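Local coordinates for Non-structural protein 3 (Porcine deltacoronavirus, PDB 6LN0), which probably cleaves the viral replicase polyprotein through a papain-like protease domain and may bind ADP-ribose through its macro domain, at residues A[333-338]-A[358-363]; A[30-35]-A[115-120]; A[308-313]-A[392-397]; A[274-279]-A[318-323]. All blocks are in the same frame, centred on the assembly; numbering follows the deposited sequence.

Contact 1. Residues A[333-338]-A[358-363]; sequences ACCNTY and VYCMKC. With ZN (zinc ion), chain B.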
loop_
_atom_site.group_PDB
_atom_site.type_symbol
_atom_site.label_atom_id
_atom_site.label_comp_id
_atom_site.label_asym_id
_atom_site.label_seq_id
_atom_site.Cartn_x
_atom_site.Cartn_y
_atom_site.Cartn_z
ATOM N N ALA A 333 -21.069 35.526 -32.317
ATOM C CA ALA A 333 -21.570 36.103 -33.557
ATOM C C ALA A 333 -23.091 36.159 -33.566
ATOM O O ALA A 333 -23.677 37.067 -34.163
ATOM C CB ALA A 333 -21.063 35.306 -34.753
ATOM N N CYS A 334 -23.746 35.243 -32.864
ATOM C CA CYS A 334 -25.202 35.204 -32.883
ATOM C C CYS A 334 -25.814 36.378 -32.118
ATOM O O CYS A 334 -26.747 37.020 -32.610
ATOM C CB CYS A 334 -25.692 33.882 -32.305
ATOM S SG CYS A 334 -24.857 33.460 -30.787
ATOM N N CYS A 335 -25.316 36.699 -30.917
ATOM C CA CYS A 335 -25.946 37.772 -30.157
ATOM C C CYS A 335 -24.969 38.733 -29.490
ATOM O O CYS A 335 -25.404 39.546 -28.669
ATOM C CB CYS A 335 -26.871 37.171 -29.081
ATOM S SG CYS A 335 -26.158 35.903 -28.017
ATOM N N ASN A 336 -23.678 38.696 -29.823
ATOM C CA ASN A 336 -22.669 39.567 -29.194
ATOM C C ASN A 336 -22.728 39.527 -27.661
ATOM O O ASN A 336 -22.731 40.557 -26.969
ATOM C CB ASN A 336 -22.797 40.985 -29.732
ATOM C CG ASN A 336 -22.631 41.012 -31.235
ATOM O OD1 ASN A 336 -23.616 40.955 -31.980
ATOM N ND2 ASN A 336 -21.380 41.022 -31.698
ATOM N N THR A 337 -22.785 38.311 -27.129
ATOM C CA THR A 337 -22.599 38.100 -25.700
ATOM C C THR A 337 -21.116 37.877 -25.412
ATOM O O THR A 337 -20.433 37.174 -26.157
ATOM C CB THR A 337 -23.447 36.924 -25.246
ATOM O OG1 THR A 337 -24.828 37.287 -25.385
ATOM C CG2 THR A 337 -23.154 36.555 -23.772
ATOM N N TYR A 338 -20.608 38.551 -24.391
ATOM C CA TYR A 338 -19.236 38.334 -23.935
ATOM C C TYR A 338 -19.157 37.098 -23.055
ATOM O O TYR A 338 -20.059 36.843 -22.251
ATOM C CB TYR A 338 -18.760 39.543 -23.146
ATOM C CG TYR A 338 -17.354 39.519 -22.612
ATOM C CD1 TYR A 338 -16.275 39.888 -23.408
ATOM C CD2 TYR A 338 -17.108 39.219 -21.276
ATOM C CE1 TYR A 338 -14.964 39.922 -22.891
ATOM C CE2 TYR A 338 -15.808 39.242 -20.754
ATOM C CZ TYR A 338 -14.745 39.601 -21.556
ATOM O OH TYR A 338 -13.470 39.632 -21.016
ATOM N N VAL A 358 -18.585 28.006 -30.266
ATOM C CA VAL A 358 -19.055 27.691 -28.928
ATOM C C VAL A 358 -20.567 27.611 -28.958
ATOM O O VAL A 358 -21.228 28.061 -29.900
ATOM C CB VAL A 358 -18.596 28.710 -27.869
ATOM C CG1 VAL A 358 -17.107 28.586 -27.636
ATOM C CG2 VAL A 358 -18.998 30.158 -28.267
ATOM N N TYR A 359 -21.110 27.046 -27.898
ATOM C CA TYR A 359 -22.545 26.926 -27.737
ATOM C C TYR A 359 -23.082 28.172 -27.049
ATOM O O TYR A 359 -22.657 28.510 -25.941
ATOM C CB TYR A 359 -22.896 25.683 -26.928
ATOM C CG TYR A 359 -24.379 25.524 -26.743
ATOM C CD1 TYR A 359 -25.194 25.185 -27.810
ATOM C CD2 TYR A 359 -24.964 25.743 -25.519
ATOM C CE1 TYR A 359 -26.547 25.042 -27.650
ATOM C CE2 TYR A 359 -26.323 25.601 -25.345
ATOM C CZ TYR A 359 -27.111 25.244 -26.415
ATOM O OH TYR A 359 -28.478 25.108 -26.269
ATOM N N CYS A 360 -24.030 28.837 -27.693
ATOM C CA CYS A 360 -24.720 29.953 -27.069
ATOM C C CYS A 360 -25.999 29.440 -26.419
ATOM O O CYS A 360 -26.901 28.956 -27.111
ATOM C CB CYS A 360 -25.061 31.042 -28.089
ATOM S SG CYS A 360 -25.963 32.416 -27.292
ATOM N N MET A 361 -26.083 29.559 -25.097
ATOM C CA MET A 361 -27.285 29.118 -24.398
ATOM C C MET A 361 -28.472 30.006 -24.717
ATOM O O MET A 361 -29.604 29.514 -24.800
ATOM C CB MET A 361 -27.045 29.070 -22.883
ATOM C CG MET A 361 -26.204 30.193 -22.340
ATOM S SD MET A 361 -25.334 29.759 -20.781
ATOM C CE MET A 361 -24.603 28.167 -21.160
ATOM N N LYS A 362 -28.230 31.298 -24.943
ATOM C CA LYS A 362 -29.330 32.223 -25.206
ATOM C C LYS A 362 -30.090 31.849 -26.476
ATOM O O LYS A 362 -31.315 31.686 -26.450
ATOM C CB LYS A 362 -28.806 33.652 -25.289
ATOM C CG LYS A 362 -28.250 34.173 -23.964
ATOM C CD LYS A 362 -27.676 35.574 -24.113
ATOM C CE LYS A 362 -27.019 36.058 -22.831
ATOM N NZ LYS A 362 -26.486 37.447 -22.988
ATOM N N CYS A 363 -29.377 31.704 -27.597
ATOM C CA CYS A 363 -29.961 31.462 -28.912
ATOM C C CYS A 363 -30.037 29.986 -29.285
ATOM O O CYS A 363 -30.594 29.656 -30.341
ATOM C CB CYS A 363 -29.146 32.163 -30.008
ATOM S SG CYS A 363 -28.524 33.836 -29.683
HETATM ZN ZN ZN B . -26.266 33.895 -29.072
#

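Contact 2. Residues A[30-35]-A[115-120]; sequences VLVNPA and AHYVIP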
loop_
_atom_site.group_PDB
_atom_site.type_symbol
_atom_site.label_atom_id
_atom_site.label_comp_id
_atom_site.label_asym_id
_atom_site.label_seq_id
_atom_site.Cartn_x
_atom_site.Cartn_y
_atom_site.Cartn_z
ATOM N N VAL A 30 -1.496 -17.730 38.496
ATOM C CA VAL A 30 -1.257 -19.146 38.282
ATOM C C VAL A 30 0.180 -19.268 37.815
ATOM O O VAL A 30 0.528 -18.810 36.725
ATOM C CB VAL A 30 -2.223 -19.743 37.260
ATOM C CG1 VAL A 30 -1.793 -21.173 36.905
ATOM C CG2 VAL A 30 -3.628 -19.714 37.821
ATOM N N LEU A 31 1.022 -19.857 38.653
ATOM C CA LEU A 31 2.418 -20.061 38.312
ATOM C C LEU A 31 2.546 -21.438 37.697
ATOM O O LEU A 31 2.221 -22.436 38.351
ATOM C CB LEU A 31 3.291 -19.926 39.554
ATOM C CG LEU A 31 4.775 -20.197 39.399
ATOM C CD1 LEU A 31 5.422 -19.099 38.563
ATOM C CD2 LEU A 31 5.419 -20.278 40.776
ATOM N N VAL A 32 3.002 -21.498 36.442
ATOM C CA VAL A 32 3.162 -22.773 35.752
ATOM C C VAL A 32 4.517 -23.379 36.093
ATOM O O VAL A 32 5.547 -22.697 36.076
ATOM C CB VAL A 32 3.008 -22.622 34.225
ATOM C CG1 VAL A 32 3.099 -23.984 33.595
ATOM C CG2 VAL A 32 1.679 -21.978 33.853
ATOM N N ASN A 33 4.517 -24.678 36.361
ATOM C CA ASN A 33 5.717 -25.426 36.740
ATOM C C ASN A 33 5.991 -26.488 35.688
ATOM O O ASN A 33 5.237 -27.476 35.596
ATOM C CB ASN A 33 5.541 -26.069 38.119
ATOM C CG ASN A 33 6.770 -26.866 38.576
ATOM O OD1 ASN A 33 7.227 -27.808 37.907
ATOM N ND2 ASN A 33 7.293 -26.501 39.745
ATOM N N PRO A 34 7.034 -26.354 34.891
ATOM C CA PRO A 34 7.327 -27.361 33.864
ATOM C C PRO A 34 8.077 -28.532 34.484
ATOM O O PRO A 34 9.245 -28.414 34.867
ATOM C CB PRO A 34 8.186 -26.584 32.852
ATOM C CG PRO A 34 8.096 -25.135 33.263
ATOM C CD PRO A 34 7.908 -25.185 34.757
ATOM N N ALA A 35 7.399 -29.670 34.586
ATOM C CA ALA A 35 7.744 -30.705 35.532
ATOM C C ALA A 35 7.894 -32.034 34.815
ATOM O O ALA A 35 7.568 -32.172 33.631
ATOM C CB ALA A 35 6.678 -30.823 36.630
ATOM N N ALA A 115 -7.300 -16.042 34.072
ATOM C CA ALA A 115 -6.411 -15.782 35.194
ATOM C C ALA A 115 -5.127 -15.177 34.653
ATOM O O ALA A 115 -4.886 -15.162 33.440
ATOM C CB ALA A 115 -6.092 -17.063 35.979
ATOM N N HIS A 116 -4.287 -14.692 35.567
ATOM C CA HIS A 116 -2.970 -14.179 35.213
ATOM C C HIS A 116 -1.957 -15.314 35.289
ATOM O O HIS A 116 -1.646 -15.808 36.375
ATOM C CB HIS A 116 -2.537 -13.035 36.121
ATOM C CG HIS A 116 -1.084 -12.705 35.977
ATOM N ND1 HIS A 116 -0.199 -12.730 37.035
ATOM C CD2 HIS A 116 -0.350 -12.392 34.880
ATOM C CE1 HIS A 116 1.009 -12.416 36.603
ATOM N NE2 HIS A 116 0.946 -12.206 35.300
ATOM N N TYR A 117 -1.413 -15.695 34.147
ATOM C CA TYR A 117 -0.483 -16.804 34.052
ATOM C C TYR A 117 0.951 -16.297 34.033
ATOM O O TYR A 117 1.256 -15.274 33.410
ATOM C CB TYR A 117 -0.756 -17.613 32.791
ATOM C CG TYR A 117 -2.052 -18.378 32.834
ATOM C CD1 TYR A 117 -2.103 -19.660 33.371
ATOM C CD2 TYR A 117 -3.222 -17.836 32.325
ATOM C CE1 TYR A 117 -3.284 -20.380 33.414
ATOM C CE2 TYR A 117 -4.410 -18.550 32.367
ATOM C CZ TYR A 117 -4.435 -19.818 32.909
ATOM O OH TYR A 117 -5.606 -20.539 32.946
ATOM N N VAL A 118 1.831 -17.023 34.713
ATOM C CA VAL A 118 3.261 -16.772 34.667
ATOM C C VAL A 118 3.892 -18.049 34.156
ATOM O O VAL A 118 3.738 -19.109 34.773
ATOM C CB VAL A 118 3.820 -16.371 36.038
ATOM C CG1 VAL A 118 5.291 -16.149 35.961
ATOM C CG2 VAL A 118 3.126 -15.117 36.527
ATOM N N ILE A 119 4.549 -17.970 33.006
ATOM C CA ILE A 119 4.974 -19.200 32.352
ATOM C C ILE A 119 6.458 -19.130 32.007
ATOM O O ILE A 119 6.872 -18.312 31.170
ATOM C CB ILE A 119 4.126 -19.484 31.100
ATOM C CG1 ILE A 119 2.643 -19.251 31.386
ATOM C CG2 ILE A 119 4.319 -20.904 30.627
ATOM C CD1 ILE A 119 1.716 -19.917 30.390
ATOM N N PRO A 120 7.297 -19.932 32.658
ATOM C CA PRO A 120 8.609 -20.243 32.079
ATOM C C PRO A 120 8.420 -20.880 30.711
ATOM O O PRO A 120 7.643 -21.825 30.555
ATOM C CB PRO A 120 9.212 -21.237 33.083
ATOM C CG PRO A 120 8.034 -21.695 33.952
ATOM C CD PRO A 120 7.136 -20.508 34.002
#

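Contact 3. Residues A[308-313]-A[392-397]; sequences GEMGCP and IKFAAA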
loop_
_atom_site.group_PDB
_atom_site.type_symbol
_atom_site.label_atom_id
_atom_site.label_comp_id
_atom_site.label_asym_id
_atom_site.label_seq_id
_atom_site.Cartn_x
_atom_site.Cartn_y
_atom_site.Cartn_z
ATOM N N GLY A 308 0.769 -0.172 -24.362
ATOM C CA GLY A 308 0.319 -1.264 -25.199
ATOM C C GLY A 308 -1.117 -1.046 -25.628
ATOM O O GLY A 308 -1.503 -1.340 -26.762
ATOM N N GLU A 309 -1.910 -0.506 -24.709
ATOM C CA GLU A 309 -3.286 -0.126 -24.982
ATOM C C GLU A 309 -3.304 1.147 -25.810
ATOM O O GLU A 309 -2.373 1.964 -25.758
ATOM C CB GLU A 309 -4.017 0.083 -23.659
ATOM C CG GLU A 309 -5.504 0.252 -23.651
ATOM C CD GLU A 309 -5.978 0.421 -22.207
ATOM O OE1 GLU A 309 -5.101 0.367 -21.298
ATOM O OE2 GLU A 309 -7.200 0.612 -21.977
ATOM N N MET A 310 -4.365 1.303 -26.595
ATOM C CA MET A 310 -4.515 2.444 -27.481
ATOM C C MET A 310 -5.618 3.324 -26.919
ATOM O O MET A 310 -6.667 2.820 -26.501
ATOM C CB MET A 310 -4.829 2.001 -28.917
ATOM C CG MET A 310 -4.868 3.161 -29.935
ATOM S SD MET A 310 -6.529 3.436 -30.529
ATOM C CE MET A 310 -6.350 4.956 -31.440
ATOM N N GLY A 311 -5.352 4.629 -26.872
ATOM C CA GLY A 311 -6.278 5.587 -26.284
ATOM C C GLY A 311 -6.737 6.701 -27.213
ATOM O O GLY A 311 -6.514 6.653 -28.428
ATOM N N CYS A 312 -7.385 7.715 -26.628
ATOM C CA CYS A 312 -8.081 8.754 -27.373
ATOM C C CYS A 312 -7.221 10.003 -27.473
ATOM O O CYS A 312 -6.874 10.583 -26.434
ATOM C CB CYS A 312 -9.393 9.098 -26.693
ATOM S SG CYS A 312 -10.216 10.458 -27.503
ATOM N N PRO A 313 -6.890 10.491 -28.674
ATOM C CA PRO A 313 -6.056 11.697 -28.739
ATOM C C PRO A 313 -6.763 12.943 -28.228
ATOM O O PRO A 313 -6.077 13.850 -27.753
ATOM C CB PRO A 313 -5.699 11.801 -30.234
ATOM C CG PRO A 313 -6.784 11.105 -30.925
ATOM C CD PRO A 313 -7.236 9.992 -30.015
ATOM N N ILE A 392 -5.272 17.076 -35.604
ATOM C CA ILE A 392 -5.058 15.662 -35.349
ATOM C C ILE A 392 -6.062 14.890 -36.190
ATOM O O ILE A 392 -7.250 15.226 -36.222
ATOM C CB ILE A 392 -5.201 15.313 -33.850
ATOM C CG1 ILE A 392 -4.060 15.965 -33.043
ATOM C CG2 ILE A 392 -5.178 13.832 -33.673
ATOM C CD1 ILE A 392 -4.065 15.660 -31.526
ATOM N N LYS A 393 -5.581 13.886 -36.900
ATOM C CA LYS A 393 -6.448 13.017 -37.676
ATOM C C LYS A 393 -6.412 11.611 -37.090
ATOM O O LYS A 393 -5.389 11.157 -36.554
ATOM C CB LYS A 393 -6.050 12.997 -39.164
ATOM C CG LYS A 393 -6.248 14.324 -39.914
ATOM C CD LYS A 393 -6.631 14.092 -41.365
ATOM C CE LYS A 393 -5.790 14.940 -42.326
ATOM N NZ LYS A 393 -5.737 14.352 -43.718
ATOM N N PHE A 394 -7.555 10.935 -37.200
ATOM C CA PHE A 394 -7.776 9.615 -36.629
ATOM C C PHE A 394 -8.464 8.766 -37.687
ATOM O O PHE A 394 -9.499 9.169 -38.228
ATOM C CB PHE A 394 -8.644 9.732 -35.374
ATOM C CG PHE A 394 -8.690 8.489 -34.514
ATOM C CD1 PHE A 394 -9.413 7.374 -34.907
ATOM C CD2 PHE A 394 -8.057 8.466 -33.277
ATOM C CE1 PHE A 394 -9.478 6.252 -34.100
ATOM C CE2 PHE A 394 -8.112 7.336 -32.465
ATOM C CZ PHE A 394 -8.823 6.234 -32.879
ATOM N N ALA A 395 -7.887 7.606 -37.992
ATOM C CA ALA A 395 -8.527 6.658 -38.893
ATOM C C ALA A 395 -7.842 5.315 -38.737
ATOM O O ALA A 395 -6.624 5.255 -38.552
ATOM C CB ALA A 395 -8.453 7.118 -40.354
ATOM N N ALA A 396 -8.629 4.243 -38.809
ATOM C CA ALA A 396 -8.089 2.885 -38.758
ATOM C C ALA A 396 -7.244 2.657 -37.501
ATOM O O ALA A 396 -6.169 2.049 -37.557
ATOM C CB ALA A 396 -7.279 2.575 -40.020
ATOM N N ALA A 397 -7.724 3.164 -36.358
ATOM C CA ALA A 397 -7.073 3.009 -35.054
ATOM C C ALA A 397 -5.656 3.564 -35.027
ATOM O O ALA A 397 -4.847 3.163 -34.188
ATOM C CB ALA A 397 -7.071 1.546 -34.601
#

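Contact 4. Residues A[274-279]-A[318-323]; sequences YQFRPA and SLLVSN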
loop_
_atom_site.group_PDB
_atom_site.type_symbol
_atom_site.label_atom_id
_atom_site.label_comp_id
_atom_site.label_asym_id
_atom_site.label_seq_id
_atom_site.Cartn_x
_atom_site.Cartn_y
_atom_site.Cartn_z
ATOM N N TYR A 274 0.617 27.613 -25.434
ATOM C CA TYR A 274 0.268 27.461 -24.030
ATOM C C TYR A 274 1.505 27.136 -23.202
ATOM O O TYR A 274 2.497 26.616 -23.712
ATOM C CB TYR A 274 -0.773 26.355 -23.858
ATOM C CG TYR A 274 -2.078 26.575 -24.595
ATOM C CD1 TYR A 274 -2.695 27.822 -24.610
ATOM C CD2 TYR A 274 -2.693 25.531 -25.270
ATOM C CE1 TYR A 274 -3.887 28.013 -25.281
ATOM C CE2 TYR A 274 -3.874 25.704 -25.942
ATOM C CZ TYR A 274 -4.480 26.949 -25.948
ATOM O OH TYR A 274 -5.681 27.132 -26.618
ATOM N N GLN A 275 1.435 27.446 -21.904
ATOM C CA GLN A 275 2.503 27.122 -20.961
ATOM C C GLN A 275 1.942 26.323 -19.787
ATOM O O GLN A 275 1.048 26.796 -19.082
ATOM C CB GLN A 275 3.210 28.383 -20.448
ATOM C CG GLN A 275 4.099 28.061 -19.235
ATOM C CD GLN A 275 5.062 29.170 -18.859
ATOM O OE1 GLN A 275 4.789 30.354 -19.070
ATOM N NE2 GLN A 275 6.200 28.788 -18.282
ATOM N N PHE A 276 2.484 25.130 -19.569
ATOM C CA PHE A 276 2.048 24.266 -18.478
ATOM C C PHE A 276 2.238 24.929 -17.112
ATOM O O PHE A 276 3.189 25.675 -16.886
ATOM C CB PHE A 276 2.853 22.970 -18.496
ATOM C CG PHE A 276 2.473 22.027 -19.589
ATOM C CD1 PHE A 276 1.181 21.529 -19.678
ATOM C CD2 PHE A 276 3.435 21.587 -20.503
ATOM C CE1 PHE A 276 0.843 20.631 -20.677
ATOM C CE2 PHE A 276 3.110 20.691 -21.505
ATOM C CZ PHE A 276 1.811 20.211 -21.599
ATOM N N ARG A 277 1.353 24.601 -16.175
ATOM C CA ARG A 277 1.560 24.980 -14.787
ATOM C C ARG A 277 2.867 24.371 -14.246
ATOM O O ARG A 277 3.391 23.407 -14.804
ATOM C CB ARG A 277 0.359 24.542 -13.948
ATOM C CG ARG A 277 0.314 23.067 -13.676
ATOM C CD ARG A 277 -1.024 22.711 -13.116
ATOM N NE ARG A 277 -1.292 21.287 -13.134
ATOM C CZ ARG A 277 -0.928 20.446 -12.174
ATOM N NH1 ARG A 277 -0.262 20.888 -11.115
ATOM N NH2 ARG A 277 -1.237 19.161 -12.268
ATOM N N PRO A 278 3.411 24.932 -13.158
ATOM C CA PRO A 278 4.786 24.576 -12.746
ATOM C C PRO A 278 5.082 23.082 -12.616
ATOM O O PRO A 278 6.084 22.606 -13.158
ATOM C CB PRO A 278 4.909 25.306 -11.399
ATOM C CG PRO A 278 4.099 26.544 -11.605
ATOM C CD PRO A 278 2.908 26.099 -12.402
ATOM N N ALA A 279 4.247 22.329 -11.908
ATOM C CA ALA A 279 4.539 20.910 -11.732
ATOM C C ALA A 279 4.651 20.192 -13.072
ATOM O O ALA A 279 5.510 19.322 -13.244
ATOM C CB ALA A 279 3.476 20.251 -10.860
ATOM N N SER A 318 -6.793 17.450 -24.476
ATOM C CA SER A 318 -7.613 18.126 -23.483
ATOM C C SER A 318 -6.953 18.088 -22.109
ATOM O O SER A 318 -7.045 19.056 -21.343
ATOM C CB SER A 318 -9.000 17.500 -23.437
ATOM O OG SER A 318 -9.583 17.707 -22.157
ATOM N N LEU A 319 -6.273 16.984 -21.783
ATOM C CA LEU A 319 -5.503 16.920 -20.546
ATOM C C LEU A 319 -4.398 17.967 -20.530
ATOM O O LEU A 319 -4.247 18.712 -19.557
ATOM C CB LEU A 319 -4.909 15.525 -20.368
ATOM C CG LEU A 319 -3.853 15.485 -19.269
ATOM C CD1 LEU A 319 -4.542 15.396 -17.937
ATOM C CD2 LEU A 319 -2.921 14.315 -19.485
ATOM N N LEU A 320 -3.625 18.055 -21.610
ATOM C CA LEU A 320 -2.512 18.996 -21.649
ATOM C C LEU A 320 -2.997 20.430 -21.535
ATOM O O LEU A 320 -2.459 21.217 -20.745
ATOM C CB LEU A 320 -1.713 18.807 -22.935
ATOM C CG LEU A 320 -1.140 17.399 -23.114
ATOM C CD1 LEU A 320 -0.309 17.348 -24.403
ATOM C CD2 LEU A 320 -0.329 16.946 -21.870
ATOM N N VAL A 321 -4.029 20.784 -22.314
ATOM C CA VAL A 321 -4.491 22.174 -22.378
ATOM C C VAL A 321 -5.056 22.620 -21.030
ATOM O O VAL A 321 -4.788 23.734 -20.562
ATOM C CB VAL A 321 -5.520 22.347 -23.516
ATOM C CG1 VAL A 321 -6.314 23.622 -23.322
ATOM C CG2 VAL A 321 -4.827 22.353 -24.861
ATOM N N SER A 322 -5.826 21.762 -20.377
ATOM C CA SER A 322 -6.376 22.140 -19.083
ATOM C C SER A 322 -5.316 22.244 -17.982
ATOM O O SER A 322 -5.598 22.844 -16.941
ATOM C CB SER A 322 -7.449 21.151 -18.657
ATOM O OG SER A 322 -6.827 19.953 -18.321
ATOM N N ASN A 323 -4.115 21.684 -18.168
ATOM C CA ASN A 323 -3.026 21.870 -17.215
ATOM C C ASN A 323 -2.109 23.010 -17.609
ATOM O O ASN A 323 -0.969 23.088 -17.115
ATOM C CB ASN A 323 -2.209 20.596 -17.054
ATOM C CG ASN A 323 -2.848 19.638 -16.118
ATOM O OD1 ASN A 323 -2.601 19.661 -14.915
ATOM N ND2 ASN A 323 -3.673 18.772 -16.657
#

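Contact 1. Residues A[333-338]-A[358-363]
Cys334 and Cys335 face Cys360 and Cys363 across a zinc ion. Together they form a four-cysteine zinc site, like that in the fingers of coronavirus papain-like proteases. Residues 333-338 lie in the loop between strands 327-332 and 338-346. Cys334 SG binds the zinc at 2.3 Å. Its chi1 of 46° places the sulfur between the backbone N and the carbonyl carbon, next to Cys360 CB. Cys335 has a similar torsion, and its SG also lies 2.3 Å from the zinc. Cys335 SG is 3.6 Å from Cys360 SG and equally close to Cys363 SG, as expected of ligands around a roughly tetrahedral ion. The two partner sulfurs belong to Cys360 and Cys363, in the segment that carries strand 358-360. There Cys363 N donates to Cys360 SG at 3.5 Å, with an N-H...S angle of 168°. This bond probably eases the negative charge on that sulfur. Thr337 lies beyond the zinc shell. Lys362 runs out extended beyond CG, and its CD passes 4.2 Å from Cys335 SG. Lysine and threonine then meet tip to tip, and Lys362 NZ donates to Thr337 OG1 at 2.9 Å.

Contact 2. Residues A[30-35]-A[115-120]
Val30 N donates to His116 O at 2.9 Å, the shortest of three backbone bonds between these segments. Strands 29-34 and 117-120 are parallel neighbours in the central sheet of the macro domain. Val30 O accepts from Val118 N at 3.0 Å and is also approached by Tyr117 CA. Val118 O in turn accepts from Val32 N, and this bond is nearly straight, with an N-H...O angle of 172°. Val32 lies in register with Ile119. The next donor to Val32 O would come from residue 120, but Pro120 has no N-H, and its CD rests 3.4 Å from Val32 O.

Side chains pack on both faces. On one face, Val30 lies side by side with Tyr117, and its CG1 is 3.9 Å from ring atom CD1. With chi1 at 171°, Val30 CG1 takes the ring, while CG2 turns to Ala115 CB. Val32 CG2 comes to the edge of the same ring and also touches Ile119 CG1 at 3.8 Å. On the other face, Leu31 CD1 meets Val118 CG1 at 3.9 Å. At the C-terminal ends the rings of the two prolines touch, Pro34 CG to Pro120 CG at 3.5 Å.

Strand 83-89 bonds along the other edge of strand 29-34. His116 turns its imidazole to Ser29 OG and Thr150 OG1, and Tyr117 OH bonds Glu113 O. The polar ends of these two buried side chains are thus satisfied outside the strand pair. The pair itself depends on backbone bonds and apolar packing.

Contact 3. Residues A[308-313]-A[392-397]
Pro313 and Phe394 pack at about a right angle to each other, part of an apolar contact in the papain-like protease region. It joins the start of helix 313-322 to the hairpin of strands 391-395 and 398-402.

The apolar contacts centre on the proline. Pro313 CD lies at the edge of the Phe394 ring, 3.7 Å from CD2. Pro313 CB meets Ile392 CG2 at 4.0 Å, and the two side chains run at a slant. With chi1 at -67°, Ile392 CG1 lies beside the backbone N, and the branch methyl CG2 is the one turned to the proline. Ile392 and Phe394 alternate with Lys393, whose side chain leaves this face to form a salt bridge with Glu386.

The sulfur-bearing side chain makes the outer contact. Met310 approaches Phe394 from the opposite direction, with its chain bent at chi2. Its methyl is modelled too close to the ring, so the fine detail there is doubtful. The end of Met310 also lies near Ala397 O in the hairpin turn, though its exact position is doubtful.

Gly311 O lies near the ring plane at the Phe394 edge, a distant neighbour and not a bond. Cys399 and Val418 add to the surroundings of Pro313 and Phe394. The contact therefore rests on shape and apolar burial, with no directed bond between the segments.

Contact 4. Residues A[274-279]-A[318-323]
Asn323 and Arg277 form the tight, polar part of this contact within the papain-like protease region. The two side chains lie side by side and point the same way. Arg277 NE donates to Asn323 OD1 at 2.7 Å, on a lone pair and in the guanidinium plane. Arg277 NH2 donates to the same oxygen at 3.0 Å, but with a more bent N-H...O angle of 137°. Arg277 chi1 of 75° sets CG between the backbone N and the carbonyl carbon, close to Asn323 O, and the extended chain then carries NE to the amide. The backbones are joined too: Arg277 N donates to Asn323 O at 2.9 Å, almost straight at 174°. Asn323 ND2 donates to Leu319 O at 3.0 Å, which ties the amide back to its own helix. Both ends of this buried amide are therefore used, and its rotation is set.

Phe276 packs beside this network. Asn323 O and Leu320 O lie at the edge of its ring, and CE1 is 3.4 Å from Leu320 O. Phe276 CE1 also touches Leu320 CB at 3.9 Å.

The other side is looser and more open to solvent. Gln275 is exposed. Tyr274, partly exposed, meets Val321 CG2 through ring atom CE2 at 3.6 Å, a slanting apolar touch.

Arg277 is the N-cap of helix 278-287, while Asn323 lies at the C-terminal side of helix 313-322. Phe276 stacks on Phe269 of helix 260-270, Asn323 touches Trp298 of helix 293-302, and Val321 reaches Val344 of strand 338-346.

Overall arrangement
Contact 2 stands apart in the macro domain, its centre about 69 Å or more from the others. It is buried, and main-chain bonds within a parallel sheet hold it. The other three belong to the protease half. Contact 4 is also buried, but amide and guanidinium bonds act there beside a single backbone bond. Contact 3 is partly buried and purely packed. It shares helix 313-322 with contact 4, one towards each end, and their nearest atoms are about 5 Å apart. Contact 1 lies at the surface, and four zinc-sulfur bonds tie its two segments together. Contacts 1 and 3 reach the same mixed sheet, with centres about 33 Å apart.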